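Local coordinates for major capsid protein (Faustovirus, PDB 5J7O) that forms the capsid of a large double-stranded DNA virus, assembling as a trimer whose subunits have the double jelly-roll fold, at residues 29-32 against 33-37; 547-550 against 551-555; 407-410 against 411-415; 214-217 against 218-221. All coordinates share one frame; numbering follows the deposited sequence.

Interaction 1: residues 29-32 against 33-37; sequences IKSI and MCLRA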
loop_
_atom_site.group_PDB
_atom_site.type_symbol
_atom_site.label_atom_id
_atom_site.label_comp_id
_atom_site.label_asym_id
_atom_site.label_seq_id
_atom_site.Cartn_x
_atom_site.Cartn_y
_atom_site.Cartn_z
ATOM N N ILE B 29 32.970 40.018 -1.871
ATOM C CA ILE B 29 32.030 41.132 -1.782
ATOM C C ILE B 29 32.775 42.440 -1.551
ATOM O O ILE B 29 32.536 43.439 -2.241
ATOM C CB ILE B 29 30.993 40.871 -0.676
ATOM C CG1 ILE B 29 30.115 39.672 -1.038
ATOM C CG2 ILE B 29 30.147 42.112 -0.433
ATOM C CD1 ILE B 29 29.179 39.250 0.073
ATOM N N LYS B 30 33.686 42.455 -0.573
ATOM C CA LYS B 30 34.455 43.663 -0.287
ATOM C C LYS B 30 35.248 44.114 -1.506
ATOM O O LYS B 30 35.372 45.317 -1.767
ATOM C CB LYS B 30 35.385 43.421 0.903
ATOM C CG LYS B 30 36.404 44.524 1.129
ATOM C CD LYS B 30 37.160 44.317 2.429
ATOM C CE LYS B 30 36.211 44.331 3.616
ATOM N NZ LYS B 30 36.936 44.217 4.910
ATOM N N SER B 31 35.788 43.162 -2.267
ATOM C CA SER B 31 36.487 43.501 -3.501
ATOM C C SER B 31 35.526 44.098 -4.523
ATOM O O SER B 31 35.735 45.215 -5.011
ATOM C CB SER B 31 37.176 42.257 -4.064
ATOM O OG SER B 31 37.682 42.493 -5.365
ATOM N N ILE B 32 34.451 43.369 -4.838
ATOM C CA ILE B 32 33.528 43.784 -5.895
ATOM C C ILE B 32 32.988 45.184 -5.627
ATOM O O ILE B 32 32.831 45.990 -6.553
ATOM C CB ILE B 32 32.393 42.752 -6.042
ATOM C CG1 ILE B 32 32.915 41.480 -6.714
ATOM C CG2 ILE B 32 31.234 43.330 -6.839
ATOM C CD1 ILE B 32 31.901 40.357 -6.766
ATOM N N MET B 33 32.711 45.504 -4.360
ATOM C CA MET B 33 32.235 46.843 -4.033
ATOM C C MET B 33 33.287 47.905 -4.324
ATOM O O MET B 33 32.942 49.041 -4.667
ATOM C CB MET B 33 31.811 46.915 -2.567
ATOM C CG MET B 33 30.502 46.213 -2.257
ATOM S SD MET B 33 30.028 46.403 -0.529
ATOM C CE MET B 33 31.461 45.705 0.284
ATOM N N CYS B 34 34.570 47.559 -4.198
ATOM C CA CYS B 34 35.618 48.554 -4.403
ATOM C C CYS B 34 35.930 48.750 -5.881
ATOM O O CYS B 34 36.202 49.876 -6.313
ATOM C CB CYS B 34 36.879 48.159 -3.636
ATOM S SG CYS B 34 38.036 49.528 -3.389
ATOM N N LEU B 35 35.905 47.671 -6.669
ATOM C CA LEU B 35 36.068 47.805 -8.114
ATOM C C LEU B 35 34.987 48.705 -8.698
ATOM O O LEU B 35 35.281 49.702 -9.366
ATOM C CB LEU B 35 36.031 46.429 -8.787
ATOM C CG LEU B 35 37.292 45.565 -8.832
ATOM C CD1 LEU B 35 37.473 44.810 -7.537
ATOM C CD2 LEU B 35 37.210 44.591 -9.995
ATOM N N ARG B 36 33.721 48.361 -8.447
ATOM C CA ARG B 36 32.611 49.149 -8.973
ATOM C C ARG B 36 32.692 50.599 -8.514
ATOM O O ARG B 36 32.381 51.519 -9.280
ATOM C CB ARG B 36 31.282 48.522 -8.552
ATOM C CG ARG B 36 31.051 47.124 -9.108
ATOM C CD ARG B 36 29.751 46.532 -8.590
ATOM N NE ARG B 36 28.602 47.377 -8.904
ATOM C CZ ARG B 36 27.834 47.224 -9.977
ATOM N NH1 ARG B 36 28.086 46.254 -10.844
ATOM N NH2 ARG B 36 26.809 48.040 -10.183
ATOM N N ALA B 37 33.109 50.823 -7.266
ATOM C CA ALA B 37 33.315 52.188 -6.796
ATOM C C ALA B 37 34.465 52.854 -7.541
ATOM O O ALA B 37 34.397 54.045 -7.864
ATOM C CB ALA B 37 33.575 52.193 -5.290
#
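Met-33 folds back along the helix onto the turn before it: its chain bends at the last torsion (chi3 -58°), bringing CE to 3.9 Å from CG2 of Ile-29 and 3.7 Å from CA of Lys-30. Tight packing continues one turn round, where CG2 of Ile-32 lies 3.9 Å from CD of Arg-36, the two side chains running alongside each other. CD1 of Leu-35 lies 3.2 Å from OG of Ser-31. Ser-31 O accepts two backbone bonds. Leu-35 N approaches it at 3.0 Å nearly end-on, while Cys-34 N comes in at 2.7 Å from above the carbonyl plane. The loose side belongs to Lys-30, which is exposed and whose side chain comes no nearer than 4.6 Å to residues 33-37; the bond from Cys-34 N to Lys-30 O is weak at 3.4 Å. Ser-31 OG bonds the backbone of the bound peptide, and Arg-36 NE bonds Asp-43 O, with Phe-41 in a cation-pi contact with Arg-36. Within the chain, helix 22-38 rests Ile-29, Ile-32 and Met-33 on Pro-46, and Ile-29 and Ile-32 also on helix 48-52.

Interaction 2: residues 547-550 against 551-555; sequences DYIP and WNYGS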
loop_
_atom_site.group_PDB
_atom_site.type_symbol
_atom_site.label_atom_id
_atom_site.label_comp_id
_atom_site.label_asym_id
_atom_site.label_seq_id
_atom_site.Cartn_x
_atom_site.Cartn_y
_atom_site.Cartn_z
ATOM N N ASP B 547 15.726 -7.931 -7.611
ATOM C CA ASP B 547 15.616 -7.158 -6.382
ATOM C C ASP B 547 16.706 -6.105 -6.228
ATOM O O ASP B 547 16.403 -4.951 -5.914
ATOM C CB ASP B 547 15.626 -8.099 -5.171
ATOM C CG ASP B 547 14.530 -9.142 -5.239
ATOM O OD1 ASP B 547 13.490 -8.871 -5.872
ATOM O OD2 ASP B 547 14.712 -10.235 -4.662
ATOM N N TYR B 548 17.972 -6.466 -6.443
ATOM C CA TYR B 548 19.048 -5.528 -6.140
ATOM C C TYR B 548 19.127 -4.406 -7.170
ATOM O O TYR B 548 19.155 -3.224 -6.808
ATOM C CB TYR B 548 20.392 -6.247 -6.046
ATOM C CG TYR B 548 21.514 -5.269 -5.811
ATOM C CD1 TYR B 548 22.473 -5.027 -6.785
ATOM C CD2 TYR B 548 21.585 -4.549 -4.627
ATOM C CE1 TYR B 548 23.490 -4.115 -6.571
ATOM C CE2 TYR B 548 22.591 -3.636 -4.406
ATOM C CZ TYR B 548 23.543 -3.424 -5.379
ATOM O OH TYR B 548 24.548 -2.513 -5.156
ATOM N N ILE B 549 19.189 -4.756 -8.457
ATOM C CA ILE B 549 19.362 -3.735 -9.494
ATOM C C ILE B 549 18.215 -2.729 -9.511
ATOM O O ILE B 549 18.488 -1.518 -9.522
ATOM C CB ILE B 549 19.595 -4.402 -10.862
ATOM C CG1 ILE B 549 21.000 -5.004 -10.928
ATOM C CG2 ILE B 549 19.384 -3.401 -11.992
ATOM C CD1 ILE B 549 21.340 -5.625 -12.267
ATOM N N PRO B 550 16.938 -3.136 -9.513
ATOM C CA PRO B 550 15.871 -2.121 -9.464
ATOM C C PRO B 550 15.859 -1.313 -8.178
ATOM O O PRO B 550 15.405 -0.162 -8.187
ATOM C CB PRO B 550 14.590 -2.950 -9.625
ATOM C CG PRO B 550 15.033 -4.202 -10.297
ATOM C CD PRO B 550 16.379 -4.485 -9.712
ATOM N N TRP B 551 16.344 -1.877 -7.069
ATOM C CA TRP B 551 16.406 -1.115 -5.824
ATOM C C TRP B 551 17.460 -0.020 -5.898
ATOM O O TRP B 551 17.215 1.117 -5.476
ATOM C CB TRP B 551 16.691 -2.047 -4.644
ATOM C CG TRP B 551 17.004 -1.319 -3.365
ATOM C CD1 TRP B 551 16.110 -0.853 -2.445
ATOM C CD2 TRP B 551 18.305 -0.974 -2.869
ATOM N NE1 TRP B 551 16.773 -0.238 -1.408
ATOM C CE2 TRP B 551 18.121 -0.300 -1.645
ATOM C CE3 TRP B 551 19.606 -1.171 -3.341
ATOM C CZ2 TRP B 551 19.189 0.179 -0.889
ATOM C CZ3 TRP B 551 20.664 -0.695 -2.590
ATOM C CH2 TRP B 551 20.450 -0.028 -1.378
ATOM N N ASN B 552 18.635 -0.337 -6.444
ATOM C CA ASN B 552 19.762 0.586 -6.385
ATOM C C ASN B 552 19.628 1.711 -7.406
ATOM O O ASN B 552 19.840 2.883 -7.078
ATOM C CB ASN B 552 21.070 -0.179 -6.597
ATOM C CG ASN B 552 22.294 0.706 -6.459
ATOM O OD1 ASN B 552 22.657 1.112 -5.356
ATOM N ND2 ASN B 552 22.945 0.999 -7.579
ATOM N N TYR B 553 19.270 1.376 -8.640
ATOM C CA TYR B 553 19.306 2.316 -9.750
ATOM C C TYR B 553 17.939 2.942 -10.007
ATOM O O TYR B 553 16.904 2.458 -9.543
ATOM C CB TYR B 553 19.785 1.623 -11.027
ATOM C CG TYR B 553 21.219 1.149 -10.992
ATOM C CD1 TYR B 553 21.544 -0.112 -10.508
ATOM C CD2 TYR B 553 22.248 1.955 -11.460
ATOM C CE1 TYR B 553 22.853 -0.549 -10.482
ATOM C CE2 TYR B 553 23.559 1.526 -11.438
ATOM C CZ TYR B 553 23.857 0.274 -10.949
ATOM O OH TYR B 553 25.163 -0.159 -10.925
ATOM N N GLY B 554 17.956 4.042 -10.762
ATOM C CA GLY B 554 16.761 4.589 -11.365
ATOM C C GLY B 554 15.932 5.514 -10.502
ATOM O O GLY B 554 15.156 6.308 -11.050
ATOM N N SER B 555 16.051 5.434 -9.181
ATOM C CA SER B 555 15.297 6.297 -8.252
ATOM C C SER B 555 13.803 6.060 -8.499
ATOM O O SER B 555 13.388 4.909 -8.709
ATOM C CB SER B 555 15.754 7.737 -8.401
ATOM O OG SER B 555 14.873 8.624 -7.736
#
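Tyr-548 and Trp-551 meet in the last turns of helix 542-552, a proline-kinked helix within the double jelly-roll subunit. Both side chains leave with CG opposite the backbone N (chi1 177° for Tyr-548), and the six-membered part of the indole reaches the phenol obliquely, CE2 of Tyr-548 lying 4.0 Å from CZ3 of Trp-551. Asn-552 lies beside Tyr-548, pointing the same way, its amide turned only 17° from the phenol plane. Tyr-553 differs: its CG sits beside the backbone N, which sets CD1 3.5 Å from Ile-549 O, with that oxygen at the ring edge and in its plane.

Pro-550 has no N-H to give to the turn before it, and the helix kinks there. Beyond it bonding resumes: Trp-551 N reaches Asp-547 O at 3.3 Å, Asn-552 N reaches Tyr-548 O at 3.0 Å, and Tyr-553 N closes on Ile-549 O with a nearly straight N-H (170°). Tyr-548 OH bonds Asp-102 OD2 of the third subunit, and Tyr-553 OH bonds Tyr-73 OH of the same subunit. At the helix end, Pro-550 O and Tyr-553 O, two acceptors 3.3 Å apart, both accept hydrogen bonds from NZ of Lys-218 of the third subunit, as does Ser-555 O.

Interaction 3: residues 407-410 against 411-415; sequences DIYI and KRIGF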
loop_
_atom_site.group_PDB
_atom_site.type_symbol
_atom_site.label_atom_id
_atom_site.label_comp_id
_atom_site.label_asym_id
_atom_site.label_seq_id
_atom_site.Cartn_x
_atom_site.Cartn_y
_atom_site.Cartn_z
ATOM N N ASP B 407 11.374 28.372 -36.250
ATOM C CA ASP B 407 12.331 28.306 -37.350
ATOM C C ASP B 407 13.769 28.222 -36.852
ATOM O O ASP B 407 14.612 27.605 -37.510
ATOM C CB ASP B 407 12.159 29.507 -38.278
ATOM C CG ASP B 407 10.879 29.437 -39.090
ATOM O OD1 ASP B 407 10.270 28.350 -39.154
ATOM O OD2 ASP B 407 10.492 30.471 -39.673
ATOM N N ILE B 408 14.069 28.821 -35.699
ATOM C CA ILE B 408 15.422 28.738 -35.154
ATOM C C ILE B 408 15.719 27.321 -34.678
ATOM O O ILE B 408 16.785 26.763 -34.960
ATOM C CB ILE B 408 15.610 29.764 -34.023
ATOM C CG1 ILE B 408 15.616 31.187 -34.586
ATOM C CG2 ILE B 408 16.895 29.486 -33.254
ATOM C CD1 ILE B 408 15.666 32.259 -33.522
ATOM N N TYR B 409 14.775 26.716 -33.953
ATOM C CA TYR B 409 14.989 25.382 -33.401
ATOM C C TYR B 409 15.112 24.339 -34.505
ATOM O O TYR B 409 16.003 23.483 -34.468
ATOM C CB TYR B 409 13.845 25.030 -32.447
ATOM C CG TYR B 409 14.025 23.732 -31.691
ATOM C CD1 TYR B 409 14.737 23.695 -30.501
ATOM C CD2 TYR B 409 13.466 22.549 -32.159
ATOM C CE1 TYR B 409 14.898 22.514 -29.801
ATOM C CE2 TYR B 409 13.622 21.363 -31.467
ATOM C CZ TYR B 409 14.339 21.352 -30.289
ATOM O OH TYR B 409 14.496 20.174 -29.595
ATOM N N ILE B 410 14.224 24.398 -35.499
ATOM C CA ILE B 410 14.250 23.420 -36.583
ATOM C C ILE B 410 15.532 23.549 -37.400
ATOM O O ILE B 410 16.038 22.556 -37.939
ATOM C CB ILE B 410 12.980 23.568 -37.449
ATOM C CG1 ILE B 410 11.826 22.738 -36.873
ATOM C CG2 ILE B 410 13.233 23.160 -38.893
ATOM C CD1 ILE B 410 11.291 23.219 -35.538
ATOM N N LYS B 411 16.103 24.752 -37.476
ATOM C CA LYS B 411 17.333 24.980 -38.225
ATOM C C LYS B 411 18.599 24.717 -37.415
ATOM O O LYS B 411 19.692 24.744 -37.989
ATOM C CB LYS B 411 17.375 26.419 -38.753
ATOM C CG LYS B 411 16.404 26.711 -39.887
ATOM C CD LYS B 411 16.352 28.203 -40.189
ATOM C CE LYS B 411 15.245 28.536 -41.178
ATOM N NZ LYS B 411 15.098 30.005 -41.375
ATOM N N ARG B 412 18.490 24.463 -36.110
ATOM C CA ARG B 412 19.670 24.371 -35.257
ATOM C C ARG B 412 19.737 23.137 -34.368
ATOM O O ARG B 412 20.843 22.778 -33.945
ATOM C CB ARG B 412 19.781 25.618 -34.365
ATOM C CG ARG B 412 20.172 26.882 -35.114
ATOM C CD ARG B 412 21.607 27.280 -34.815
ATOM N NE ARG B 412 22.087 28.321 -35.721
ATOM C CZ ARG B 412 22.928 28.105 -36.727
ATOM N NH1 ARG B 412 23.394 26.884 -36.955
ATOM N NH2 ARG B 412 23.311 29.111 -37.501
ATOM N N ILE B 413 18.617 22.477 -34.063
ATOM C CA ILE B 413 18.674 21.342 -33.145
ATOM C C ILE B 413 19.426 20.173 -33.770
ATOM O O ILE B 413 20.035 19.365 -33.058
ATOM C CB ILE B 413 17.257 20.933 -32.700
ATOM C CG1 ILE B 413 17.324 19.960 -31.519
ATOM C CG2 ILE B 413 16.482 20.311 -33.852
ATOM C CD1 ILE B 413 17.937 20.556 -30.270
ATOM N N GLY B 414 19.417 20.067 -35.096
ATOM C CA GLY B 414 20.120 18.994 -35.769
ATOM C C GLY B 414 19.422 17.654 -35.671
ATOM O O GLY B 414 18.857 17.167 -36.655
ATOM N N PHE B 415 19.449 17.046 -34.486
ATOM C CA PHE B 415 18.898 15.713 -34.304
ATOM C C PHE B 415 18.362 15.580 -32.885
ATOM O O PHE B 415 18.590 16.434 -32.026
ATOM C CB PHE B 415 19.947 14.631 -34.589
ATOM C CG PHE B 415 21.098 14.628 -33.618
ATOM C CD1 PHE B 415 22.118 15.560 -33.726
ATOM C CD2 PHE B 415 21.164 13.687 -32.603
ATOM C CE1 PHE B 415 23.176 15.559 -32.835
ATOM C CE2 PHE B 415 22.222 13.680 -31.710
ATOM C CZ PHE B 415 23.230 14.617 -31.828
#
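Asp-407 receives Lys-411 at its carbonyl: Lys-411 N bonds Asp-407 O at 3.2 Å from above the carbonyl plane, and CG of the same lysine lies 3.1 Å from that oxygen. The lysine chain is extended beyond CG, yet its NZ stays 4.9 Å from OD2 of Asp-407; the opposite charges may attract weakly, but the charged atoms are not in contact. Ile-408 comes next. Its O takes a weak bond from Lys-411 N and lies 3.3 Å from CB of Arg-412, whose own chain then bends away at chi2 (-107°).

Tyr-409 meets Ile-413 both through its backbone and through its ring. Its O accepts twice, from Ile-413 N at 2.8 Å and from Arg-412 N at 3.1 Å, the latter well above the carbonyl plane. Over one face of its ring lies CB of Ile-413, 3.9 Å from the centroid and 14° off the normal, a CH-pi contact, while CG1 of Ile-413 reaches the phenol end, 3.4 Å from OH. Ile-410 packs on Val-313 of a loop of the same chain.

Gly-414 is the first residue to leave helical phi/psi, with positive phi. Tyr-409 OH bonds Ser-61 N of the third subunit, and Arg-412 bonds Pro-46 O of the third subunit through NE and forms a salt bridge from NH2 to Asp-43 OD1 of the third subunit. With the phenol face on Ile-413, these bonds probably fix Tyr-409 and Arg-412 at the interface.

Interaction 4: residues 214-217 against 218-221; sequences VPDF and KLTG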
loop_
_atom_site.group_PDB
_atom_site.type_symbol
_atom_site.label_atom_id
_atom_site.label_comp_id
_atom_site.label_asym_id
_atom_site.label_seq_id
_atom_site.Cartn_x
_atom_site.Cartn_y
_atom_site.Cartn_z
ATOM N N VAL B 214 5.688 1.979 -12.807
ATOM C CA VAL B 214 4.472 2.567 -12.253
ATOM C C VAL B 214 4.597 2.616 -10.735
ATOM O O VAL B 214 4.168 1.677 -10.047
ATOM C CB VAL B 214 3.216 1.792 -12.682
ATOM C CG1 VAL B 214 1.969 2.556 -12.269
ATOM C CG2 VAL B 214 3.222 1.545 -14.183
ATOM N N PRO B 215 5.181 3.671 -10.173
ATOM C CA PRO B 215 5.241 3.798 -8.713
ATOM C C PRO B 215 3.851 3.961 -8.119
ATOM O O PRO B 215 2.851 4.134 -8.820
ATOM C CB PRO B 215 6.101 5.046 -8.494
ATOM C CG PRO B 215 6.007 5.802 -9.779
ATOM C CD PRO B 215 5.871 4.777 -10.857
ATOM N N ASP B 216 3.798 3.906 -6.786
ATOM C CA ASP B 216 2.507 3.879 -6.110
ATOM C C ASP B 216 1.752 5.195 -6.251
ATOM O O ASP B 216 0.515 5.194 -6.216
ATOM C CB ASP B 216 2.692 3.523 -4.636
ATOM C CG ASP B 216 2.582 2.033 -4.383
ATOM O OD1 ASP B 216 3.162 1.550 -3.387
ATOM O OD2 ASP B 216 1.915 1.343 -5.183
ATOM N N PHE B 217 2.452 6.320 -6.415
ATOM C CA PHE B 217 1.736 7.578 -6.594
ATOM C C PHE B 217 1.127 7.720 -7.985
ATOM O O PHE B 217 0.418 8.701 -8.236
ATOM C CB PHE B 217 2.641 8.781 -6.276
ATOM C CG PHE B 217 3.966 8.780 -6.991
ATOM C CD1 PHE B 217 4.068 9.232 -8.296
ATOM C CD2 PHE B 217 5.120 8.377 -6.335
ATOM C CE1 PHE B 217 5.287 9.250 -8.945
ATOM C CE2 PHE B 217 6.341 8.394 -6.979
ATOM C CZ PHE B 217 6.425 8.834 -8.285
ATOM N N LYS B 218 1.365 6.762 -8.881
ATOM C CA LYS B 218 0.728 6.734 -10.189
ATOM C C LYS B 218 -0.107 5.482 -10.418
ATOM O O LYS B 218 -0.715 5.353 -11.487
ATOM C CB LYS B 218 1.780 6.833 -11.303
ATOM C CG LYS B 218 2.658 8.070 -11.259
ATOM C CD LYS B 218 1.908 9.313 -11.700
ATOM C CE LYS B 218 2.851 10.500 -11.808
ATOM N NZ LYS B 218 2.152 11.744 -12.234
ATOM N N LEU B 219 -0.164 4.563 -9.449
ATOM C CA LEU B 219 -0.711 3.237 -9.718
ATOM C C LEU B 219 -2.227 3.263 -9.885
ATOM O O LEU B 219 -2.762 2.624 -10.799
ATOM C CB LEU B 219 -0.315 2.268 -8.604
ATOM C CG LEU B 219 -0.685 0.808 -8.870
ATOM C CD1 LEU B 219 -0.092 0.346 -10.190
ATOM C CD2 LEU B 219 -0.218 -0.083 -7.732
ATOM N N THR B 220 -2.938 3.975 -9.007
ATOM C CA THR B 220 -4.398 3.985 -9.070
ATOM C C THR B 220 -4.888 4.522 -10.411
ATOM O O THR B 220 -5.761 3.924 -11.050
ATOM C CB THR B 220 -4.973 4.803 -7.914
ATOM O OG1 THR B 220 -4.826 4.071 -6.690
ATOM C CG2 THR B 220 -6.447 5.105 -8.144
ATOM N N GLY B 221 -4.331 5.650 -10.856
ATOM C CA GLY B 221 -4.700 6.173 -12.160
ATOM C C GLY B 221 -4.277 5.260 -13.294
ATOM O O GLY B 221 -5.001 5.103 -14.280
HETATM O O HOH W 1 -1.978 6.020 -6.959
#
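Lys-218 starts its path over the preceding turn, CB 3.8 Å from Pro-215 O. A bend at its second torsion (chi2 -74°) then swings the chain toward the neighbouring phenyl group, where CG comes 3.5 Å from CD1 of Phe-217 at an oblique angle to the ring. CD lies near both Phe-217 O and CD1 of Phe-217. CE reaches the ring's edge, in its plane, 4.0 Å from CE1 of Phe-217. NZ leaves the segment altogether and bonds Pro-550 O and Leu-558 O of the second subunit, so the methylene chain touches Phe-217 while NZ is hydrogen-bonded to carbonyls of another chain. Phe-217 itself holds CG between its backbone N and carbonyl carbon (chi1 52°), and the CG of Pro-215 sits over one ring face.

This is the first turn of helix 216-225, close to where the three subunits of the double jelly-roll trimer meet: Asp-216 touches Asp-216 of both other chains, and Phe-217 packs on Phe-217 of the third. The turn opens with Lys-218 N bonded to Pro-215 O at 3.0 Å (155°). A weak bond follows from Leu-219 N to Asp-216 O. That oxygen lies 4.6 Å from Thr-220 N, too far for a direct helical bond, and a water fills the step, donating a hydrogen bond to Asp-216 O at 2.7 Å and accepting one from Thr-220 N at 3.0 Å. On another flank CG1 of Val-214 meets CD1 of Leu-219 at 3.7 Å, the two side chains crossing at about a right angle.

Overall arrangement
Along the chain the order is interaction 1, 4, 3, 2, on helices 22-38, 216-225, 403-412 and 542-552. None touches another within one subunit: interactions 2 and 4 are nearest, centres about 18 Å apart, whereas interaction 1 lies about 42 Å from interaction 3 and 54 Å from interaction 4, centre to centre. The trimer brings them together. Interaction 1 packs on the 407-415 helix end of the second subunit, through Ile-408 and Arg-412, and interaction 4 reaches the 550-555 region of that subunit. Two helix pairs thus repeat between neighbouring chains, one far from the chain centre and one about 11 to 19 Å from it, consistent with a tightly interlocked capsid trimer.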